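Local coordinates for protein lectin (Lotus tetragonolobus, PDB 2EIG) that probably binds carbohydrate, L-fucosyl groups in particular, as a calcium- and manganese-containing legume lectin of lotus seeds, at residues R27-T32 with R213-I218; S67-N72 with G156-A161; Q111-A116 with V195-V200. All blocks are in the same frame, centred on the assembly; numbering follows the deposited sequence.

Contacts 1 and 2 share one antiparallel sheet of the legume lectin sandwich, where strands 61-72 and 214-226 are neighbours; contact 3 lies across the chain's centre, its own centre about 24 to 26 Å from theirs. The first two touch directly: Asp217 O is 2.7 Å from Ile69 N, a probable hydrogen bond. Contact 1 is largely buried and rich in charge and side-chain hydrogen bonds. Contact 2, partly buried, relies on backbone pairing and one CH-pi contact, with Lys160 and Gly156 exposed. Contact 3 is also buried but smaller, joining the other sheet to the short helix 192-195 through aliphatic carbons and a single hydrogen bond from a side-chain amide, beside a second subunit.

Contact 1: R27-T32 with R213-I218; sequences RLAMPT and RERHDI
Asp217 receives two arginines, one from each segment, in a salt-bridge network. Arg27 NH1 reaches Asp217 OD1 at 2.8 Å, arriving from above the carboxylate plane, while Arg215 grips the same carboxylate side-on, NE to OD1 on its syn lone pair and NH2 to OD2. OD1 thus accepts two N-H bonds, and the shared anion should offset the nearness of the two guanidinium groups. Arg215 NH1 gives a fairly straight bond (166°) to Thr32 O at 3.1 Å, from above the carbonyl plane; Trp23 adds a cation-pi contact. Between the backbones, Leu28 and Ile218 form an antiparallel hydrogen-bonded pair, and Ala29 faces Asp217 as the next, non-hydrogen-bonded one. Strand 27-29 thereby lies along strand 214-226 in a sheet of the legume lectin sandwich. On the face of Leu28 and Ile218, Ile218 CD1 touches both Leu28 CD2 and Met30 SD, towards Phe204 of the other sheet. The bridges stop at Ala29, one residue before the cis peptide joining Met30 to Pro31, but Met30 still uses both polar backbone atoms: its N donates to His216 O, and its O takes His216 ND1 at a short 2.5 Å, in the imidazole plane. His216 NE2 donates to Glu214 OE2, which also bonds Ser121 OG; Glu214 OE1 pairs with Arg153. Glu214 O, buried near Pro31 CD, has no hydrogen-bond partner in the model. A water accepts from His216 N, near Pro31 O and Asp217 OD2.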
# COMPACT_ATOMS: atom_id res chain seq x y z
N ARG A 27 12.39 3.54 -34.41
CA ARG A 27 11.88 4.15 -33.17
C ARG A 27 10.39 4.47 -33.27
O ARG A 27 9.86 4.61 -34.37
CB ARG A 27 12.81 5.27 -32.65
CG ARG A 27 12.57 6.67 -33.11
CD ARG A 27 13.94 7.40 -33.04
NE ARG A 27 13.89 8.76 -32.47
CZ ARG A 27 14.96 9.46 -32.08
NH1 ARG A 27 14.81 10.69 -31.56
NH2 ARG A 27 16.19 8.95 -32.19
N LEU A 28 9.71 4.49 -32.14
CA LEU A 28 8.31 4.80 -32.11
C LEU A 28 8.11 6.29 -31.83
O LEU A 28 8.37 6.76 -30.72
CB LEU A 28 7.58 3.90 -31.09
CG LEU A 28 6.11 4.31 -30.81
CD1 LEU A 28 5.23 4.42 -32.09
CD2 LEU A 28 5.56 3.28 -29.81
N ALA A 29 7.68 7.04 -32.84
CA ALA A 29 7.60 8.49 -32.71
C ALA A 29 6.17 8.94 -32.46
O ALA A 29 5.23 8.57 -33.17
CB ALA A 29 8.16 9.15 -33.89
N MET A 30 6.02 9.76 -31.43
CA MET A 30 4.68 10.14 -30.98
C MET A 30 4.82 11.59 -30.52
O MET A 30 5.02 11.84 -29.35
CB MET A 30 4.27 9.26 -29.78
CG MET A 30 4.19 7.76 -30.12
SD MET A 30 3.72 6.85 -28.67
CE MET A 30 1.95 7.26 -28.58
N PRO A 31 4.70 12.53 -31.45
CA PRO A 31 4.30 12.26 -32.85
C PRO A 31 5.48 12.10 -33.80
O PRO A 31 6.63 12.44 -33.49
CB PRO A 31 3.56 13.54 -33.25
CG PRO A 31 4.38 14.61 -32.57
CD PRO A 31 4.93 13.97 -31.24
N THR A 32 5.17 11.57 -34.98
CA THR A 32 6.15 11.47 -36.02
C THR A 32 6.71 12.88 -36.39
O THR A 32 7.91 13.04 -36.59
CB THR A 32 5.52 10.85 -37.25
OG1 THR A 32 6.52 10.75 -38.25
CG2 THR A 32 4.36 11.69 -37.75
N ARG A 213 5.36 22.02 -27.73
CA ARG A 213 5.48 20.73 -28.40
C ARG A 213 6.82 20.16 -28.09
O ARG A 213 7.72 20.85 -27.64
CB ARG A 213 5.31 20.87 -29.90
CG ARG A 213 6.48 21.64 -30.56
CD ARG A 213 6.07 21.96 -31.95
NE ARG A 213 5.34 23.22 -31.97
CZ ARG A 213 4.63 23.64 -33.01
NH1 ARG A 213 4.51 22.83 -34.06
NH2 ARG A 213 4.03 24.84 -33.00
N GLU A 214 6.95 18.87 -28.32
CA GLU A 214 8.22 18.18 -28.18
C GLU A 214 8.10 16.84 -28.93
O GLU A 214 6.99 16.41 -29.26
CB GLU A 214 8.55 17.94 -26.69
CG GLU A 214 7.51 17.10 -26.02
CD GLU A 214 7.68 16.95 -24.53
OE1 GLU A 214 8.78 17.24 -23.98
OE2 GLU A 214 6.67 16.49 -23.91
N ARG A 215 9.23 16.19 -29.20
CA ARG A 215 9.21 14.81 -29.64
C ARG A 215 9.00 13.92 -28.39
O ARG A 215 9.45 14.28 -27.28
CB ARG A 215 10.54 14.45 -30.32
CG ARG A 215 10.90 15.29 -31.61
CD ARG A 215 11.95 14.61 -32.49
NE ARG A 215 11.48 13.27 -32.89
CZ ARG A 215 10.63 13.01 -33.88
NH1 ARG A 215 10.16 13.98 -34.65
NH2 ARG A 215 10.27 11.74 -34.09
N HIS A 216 8.35 12.77 -28.59
CA HIS A 216 8.38 11.64 -27.64
C HIS A 216 8.68 10.43 -28.47
O HIS A 216 7.85 9.98 -29.23
CB HIS A 216 7.04 11.43 -26.93
CG HIS A 216 6.37 12.70 -26.54
ND1 HIS A 216 5.44 13.31 -27.35
CD2 HIS A 216 6.53 13.53 -25.47
CE1 HIS A 216 5.02 14.43 -26.79
NE2 HIS A 216 5.64 14.58 -25.64
N ASP A 217 9.90 9.95 -28.36
CA ASP A 217 10.38 8.88 -29.22
C ASP A 217 10.76 7.81 -28.28
O ASP A 217 11.59 8.01 -27.37
CB ASP A 217 11.62 9.30 -29.99
CG ASP A 217 11.35 10.44 -30.90
OD1 ASP A 217 12.17 11.38 -30.90
OD2 ASP A 217 10.30 10.41 -31.59
N ILE A 218 10.14 6.68 -28.55
CA ILE A 218 10.28 5.48 -27.77
C ILE A 218 11.15 4.56 -28.58
O ILE A 218 10.89 4.30 -29.76
CB ILE A 218 8.89 4.83 -27.55
CG1 ILE A 218 7.93 5.83 -26.89
CG2 ILE A 218 9.02 3.55 -26.69
CD1 ILE A 218 6.48 5.32 -26.84
O HOH W 1 8.18 12.33 -31.41

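Contact 2: S67-N72 with G156-A161; sequences SFIVSN and GSLEKA
Glu159 lays its CB over one face of the Phe68 ring, 3.7 Å from the centroid and 24° off the ring normal, a CH-pi contact. From that CB, which is 3.5 Å from both Phe68 CZ and Phe68 CE2, the chain runs on to CG, still beside the ring at 3.9 Å from Phe68 CZ. The bend at chi2 (-77°) then turns the carboxylate away from strand 61-72, and OE1 accepts a hydrogen bond from Trp151 NE1. Phe68 meets this aliphatic part because its CG stands between its own backbone N and carbonyl carbon (chi1 72°); Ala161 CB lies at the edge of its ring, and Phe119 meets the ring from elsewhere in the chain. Beneath these side chains the two residues form an antiparallel hydrogen-bonded pair, Phe68 N to Glu159 O at 3.0 Å and Glu159 N to Phe68 O at 2.8 Å, which places strand 159-166 beside strand 61-72 in the sheet of the lectin sandwich. Ser67 and Lys160 make the neighbouring non-hydrogen-bonded pair on the opposite face, with Lys160 CG 3.6 Å from Ser67 OG. Before Glu159, residues 156-158 depart from the regular pairing: a water that accepts from Val70 N lies 2.6 Å from Ser157 O, and Gly156 N bonds Val70 O at 2.7 Å. One water-mediated step thus separates two directly bonded places, while Glu159 serves two environments, its methylenes joining the aromatic packing and its carboxylate end held by an indole N-H.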
# COMPACT_ATOMS: atom_id res chain seq x y z
N SER A 67 12.33 2.36 -23.08
CA SER A 67 13.31 3.42 -23.20
C SER A 67 12.69 4.43 -24.10
O SER A 67 12.12 4.06 -25.13
CB SER A 67 14.59 2.93 -23.90
OG SER A 67 15.34 2.22 -22.94
N PHE A 68 12.87 5.69 -23.77
CA PHE A 68 12.30 6.77 -24.55
C PHE A 68 13.14 8.03 -24.35
O PHE A 68 13.89 8.15 -23.38
CB PHE A 68 10.83 7.00 -24.19
CG PHE A 68 10.64 7.64 -22.84
CD1 PHE A 68 10.50 9.04 -22.73
CD2 PHE A 68 10.61 6.86 -21.69
CE1 PHE A 68 10.35 9.65 -21.47
CE2 PHE A 68 10.43 7.45 -20.37
CZ PHE A 68 10.31 8.86 -20.30
N ILE A 69 13.03 8.96 -25.28
CA ILE A 69 13.61 10.26 -25.07
C ILE A 69 12.54 11.30 -25.50
O ILE A 69 11.87 11.11 -26.52
CB ILE A 69 14.91 10.45 -25.87
CG1 ILE A 69 16.12 9.68 -25.26
CG2 ILE A 69 15.22 11.84 -25.88
CD1 ILE A 69 17.59 9.63 -26.09
N VAL A 70 12.39 12.37 -24.72
CA VAL A 70 11.64 13.55 -25.15
C VAL A 70 12.60 14.66 -25.54
O VAL A 70 13.63 14.87 -24.89
CB VAL A 70 10.57 14.03 -24.09
CG1 VAL A 70 9.66 12.84 -23.71
CG2 VAL A 70 11.23 14.62 -22.83
N SER A 71 12.28 15.33 -26.64
CA SER A 71 13.20 16.30 -27.24
C SER A 71 12.51 17.58 -27.56
O SER A 71 11.39 17.58 -28.10
CB SER A 71 13.84 15.74 -28.50
OG SER A 71 14.55 14.59 -28.17
N ASN A 72 13.20 18.67 -27.24
CA ASN A 72 12.74 20.03 -27.60
C ASN A 72 12.65 20.21 -29.12
O ASN A 72 13.36 19.58 -29.85
CB ASN A 72 13.72 21.09 -27.07
CG ASN A 72 13.73 21.19 -25.58
OD1 ASN A 72 13.01 20.47 -24.89
ND2 ASN A 72 14.58 22.09 -25.05
N GLY A 156 16.29 15.21 -25.24
CA GLY A 156 17.14 14.23 -25.92
C GLY A 156 17.75 13.20 -25.03
O GLY A 156 18.46 12.29 -25.51
N SER A 157 17.49 13.30 -23.73
CA SER A 157 18.14 12.40 -22.76
C SER A 157 17.37 11.10 -22.63
O SER A 157 16.16 11.10 -22.53
CB SER A 157 18.24 13.02 -21.40
OG SER A 157 18.99 12.17 -20.54
N LEU A 158 18.10 9.98 -22.62
CA LEU A 158 17.45 8.68 -22.58
C LEU A 158 16.89 8.46 -21.20
O LEU A 158 17.58 8.65 -20.20
CB LEU A 158 18.40 7.56 -22.95
CG LEU A 158 17.81 6.15 -22.84
CD1 LEU A 158 17.06 5.89 -24.13
CD2 LEU A 158 18.97 5.12 -22.57
N GLU A 159 15.63 8.09 -21.16
CA GLU A 159 14.98 7.69 -19.92
C GLU A 159 14.61 6.23 -20.04
O GLU A 159 14.19 5.78 -21.08
CB GLU A 159 13.72 8.51 -19.74
CG GLU A 159 13.96 10.04 -19.68
CD GLU A 159 14.51 10.42 -18.32
OE1 GLU A 159 14.78 11.61 -18.06
OE2 GLU A 159 14.64 9.48 -17.50
N LYS A 160 14.78 5.49 -18.96
CA LYS A 160 14.48 4.06 -18.97
C LYS A 160 13.48 3.84 -17.83
O LYS A 160 13.83 3.93 -16.66
CB LYS A 160 15.77 3.26 -18.78
CG LYS A 160 16.80 3.42 -19.93
CD LYS A 160 18.11 2.56 -19.74
CE LYS A 160 18.82 2.92 -18.45
NZ LYS A 160 18.45 2.00 -17.32
N ALA A 161 12.23 3.60 -18.21
CA ALA A 161 11.09 3.44 -17.30
C ALA A 161 10.86 1.97 -17.11
O ALA A 161 10.92 1.22 -18.07
CB ALA A 161 9.84 4.08 -17.90
O HOH W 2 14.26 12.89 -22.37

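Contact 3: Q111-A116 with V195-V200; sequences QNQFVA and VLPEKV
Gln113 reaches across to the end of the short helix 192-195, where its NE2 donates to Val195 O at 2.6 Å. The N-H points well at the oxygen (162°), and the oxygen lies in the amide plane of Gln113, but the donor comes from above the carbonyl plane, 48° out of it. An extended chain makes the reach possible, with CG anti to the backbone N (chi1 -164°) and chi2 straight. Gln113 CG itself lies 3.0 Å from Val195 O. Leu196, the first residue to leave helical geometry, turns its two methyl groups to different partners. CD2 lies 4.0 Å from Phe114 CA, whereas CD1 meets Val115 CG2 at 3.9 Å. That same Val115 methyl touches Val195 CG2 at 3.8 Å, the two valine side chains crossing at about a right angle. Val115 begins strand 115-120, so the turn after the helix packs where the chain enters an inner strand of the seven-stranded sheet, and Leu196 also rests on Leu86 and Pro88 of strand 81-88. In this tetrameric legume lectin a second subunit comes near, Met144 of that subunit packing on Gln113 and its Ser145 on Val195. Chemically, a single hydrogen bond from a side-chain amide takes up the carbonyl at the helix end, while the remaining hold between the segments is aliphatic and depends on the fit of methyl groups.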
# COMPACT_ATOMS: atom_id res chain seq x y z
N GLN A 111 -16.51 10.12 -17.46
CA GLN A 111 -16.54 8.68 -17.59
C GLN A 111 -15.13 8.16 -17.89
O GLN A 111 -14.96 6.97 -18.17
CB GLN A 111 -17.53 8.27 -18.69
CG GLN A 111 -19.00 8.54 -18.31
CD GLN A 111 -19.33 7.91 -16.97
OE1 GLN A 111 -19.52 6.76 -16.92
NE2 GLN A 111 -19.28 8.69 -15.86
N ASN A 112 -14.12 9.02 -17.83
CA ASN A 112 -12.79 8.57 -18.23
C ASN A 112 -12.30 7.42 -17.42
O ASN A 112 -12.37 7.43 -16.21
CB ASN A 112 -11.78 9.69 -18.21
CG ASN A 112 -12.10 10.76 -19.21
OD1 ASN A 112 -12.16 10.51 -20.42
ND2 ASN A 112 -12.31 11.98 -18.72
N GLN A 113 -11.82 6.40 -18.11
CA GLN A 113 -11.50 5.17 -17.46
C GLN A 113 -10.15 4.65 -17.98
O GLN A 113 -10.02 4.30 -19.14
CB GLN A 113 -12.62 4.17 -17.75
CG GLN A 113 -12.56 3.03 -16.80
CD GLN A 113 -13.61 2.01 -17.06
OE1 GLN A 113 -14.52 2.23 -17.85
NE2 GLN A 113 -13.51 0.89 -16.39
N PHE A 114 -9.14 4.63 -17.13
CA PHE A 114 -7.78 4.28 -17.58
C PHE A 114 -6.86 4.31 -16.40
O PHE A 114 -7.15 4.93 -15.35
CB PHE A 114 -7.24 5.25 -18.69
CG PHE A 114 -7.03 6.65 -18.20
CD1 PHE A 114 -5.86 6.99 -17.52
CD2 PHE A 114 -8.03 7.60 -18.33
CE1 PHE A 114 -5.69 8.26 -17.00
CE2 PHE A 114 -7.89 8.87 -17.80
CZ PHE A 114 -6.74 9.21 -17.13
N VAL A 115 -5.74 3.66 -16.58
CA VAL A 115 -4.66 3.75 -15.62
C VAL A 115 -3.49 4.19 -16.49
O VAL A 115 -3.26 3.61 -17.56
CB VAL A 115 -4.41 2.40 -14.86
CG1 VAL A 115 -3.15 2.48 -14.04
CG2 VAL A 115 -5.58 2.04 -13.92
N ALA A 116 -2.80 5.23 -16.06
CA ALA A 116 -1.70 5.74 -16.83
C ALA A 116 -0.51 6.13 -15.93
O ALA A 116 -0.70 6.51 -14.77
CB ALA A 116 -2.16 6.95 -17.67
N VAL A 195 -11.23 -0.56 -11.60
CA VAL A 195 -11.24 0.56 -12.52
C VAL A 195 -11.25 0.20 -13.99
O VAL A 195 -11.50 1.04 -14.81
CB VAL A 195 -10.11 1.57 -12.21
CG1 VAL A 195 -10.43 2.31 -10.89
CG2 VAL A 195 -8.73 0.87 -12.16
N LEU A 196 -10.99 -1.06 -14.33
CA LEU A 196 -10.85 -1.39 -15.74
C LEU A 196 -11.61 -2.68 -16.05
O LEU A 196 -11.81 -3.50 -15.14
CB LEU A 196 -9.36 -1.59 -16.08
CG LEU A 196 -8.53 -0.32 -16.26
CD1 LEU A 196 -7.06 -0.64 -16.29
CD2 LEU A 196 -8.95 0.45 -17.49
N PRO A 197 -11.99 -2.88 -17.33
CA PRO A 197 -12.63 -4.15 -17.69
C PRO A 197 -11.59 -5.22 -17.87
O PRO A 197 -10.39 -4.98 -17.68
CB PRO A 197 -13.35 -3.83 -19.03
CG PRO A 197 -12.45 -2.86 -19.66
CD PRO A 197 -11.90 -1.99 -18.49
N GLU A 198 -12.04 -6.41 -18.24
CA GLU A 198 -11.17 -7.56 -18.11
C GLU A 198 -10.15 -7.68 -19.27
O GLU A 198 -9.26 -8.51 -19.22
CB GLU A 198 -12.04 -8.81 -17.97
CG GLU A 198 -12.82 -9.12 -19.23
CD GLU A 198 -13.97 -10.07 -18.93
OE1 GLU A 198 -13.80 -11.28 -19.20
OE2 GLU A 198 -15.01 -9.61 -18.39
N LYS A 199 -10.33 -6.87 -20.31
CA LYS A 199 -9.41 -6.86 -21.45
C LYS A 199 -9.08 -5.39 -21.63
O LYS A 199 -9.95 -4.56 -21.54
CB LYS A 199 -10.04 -7.40 -22.76
CG LYS A 199 -10.32 -8.91 -22.76
CD LYS A 199 -10.98 -9.30 -24.08
CE LYS A 199 -11.68 -10.67 -23.94
NZ LYS A 199 -10.89 -11.63 -23.09
N VAL A 200 -7.80 -5.09 -21.78
CA VAL A 200 -7.38 -3.71 -21.97
C VAL A 200 -6.38 -3.61 -23.12
O VAL A 200 -5.82 -4.60 -23.56
CB VAL A 200 -6.80 -3.09 -20.65
CG1 VAL A 200 -7.87 -3.06 -19.55
CG2 VAL A 200 -5.57 -3.86 -20.16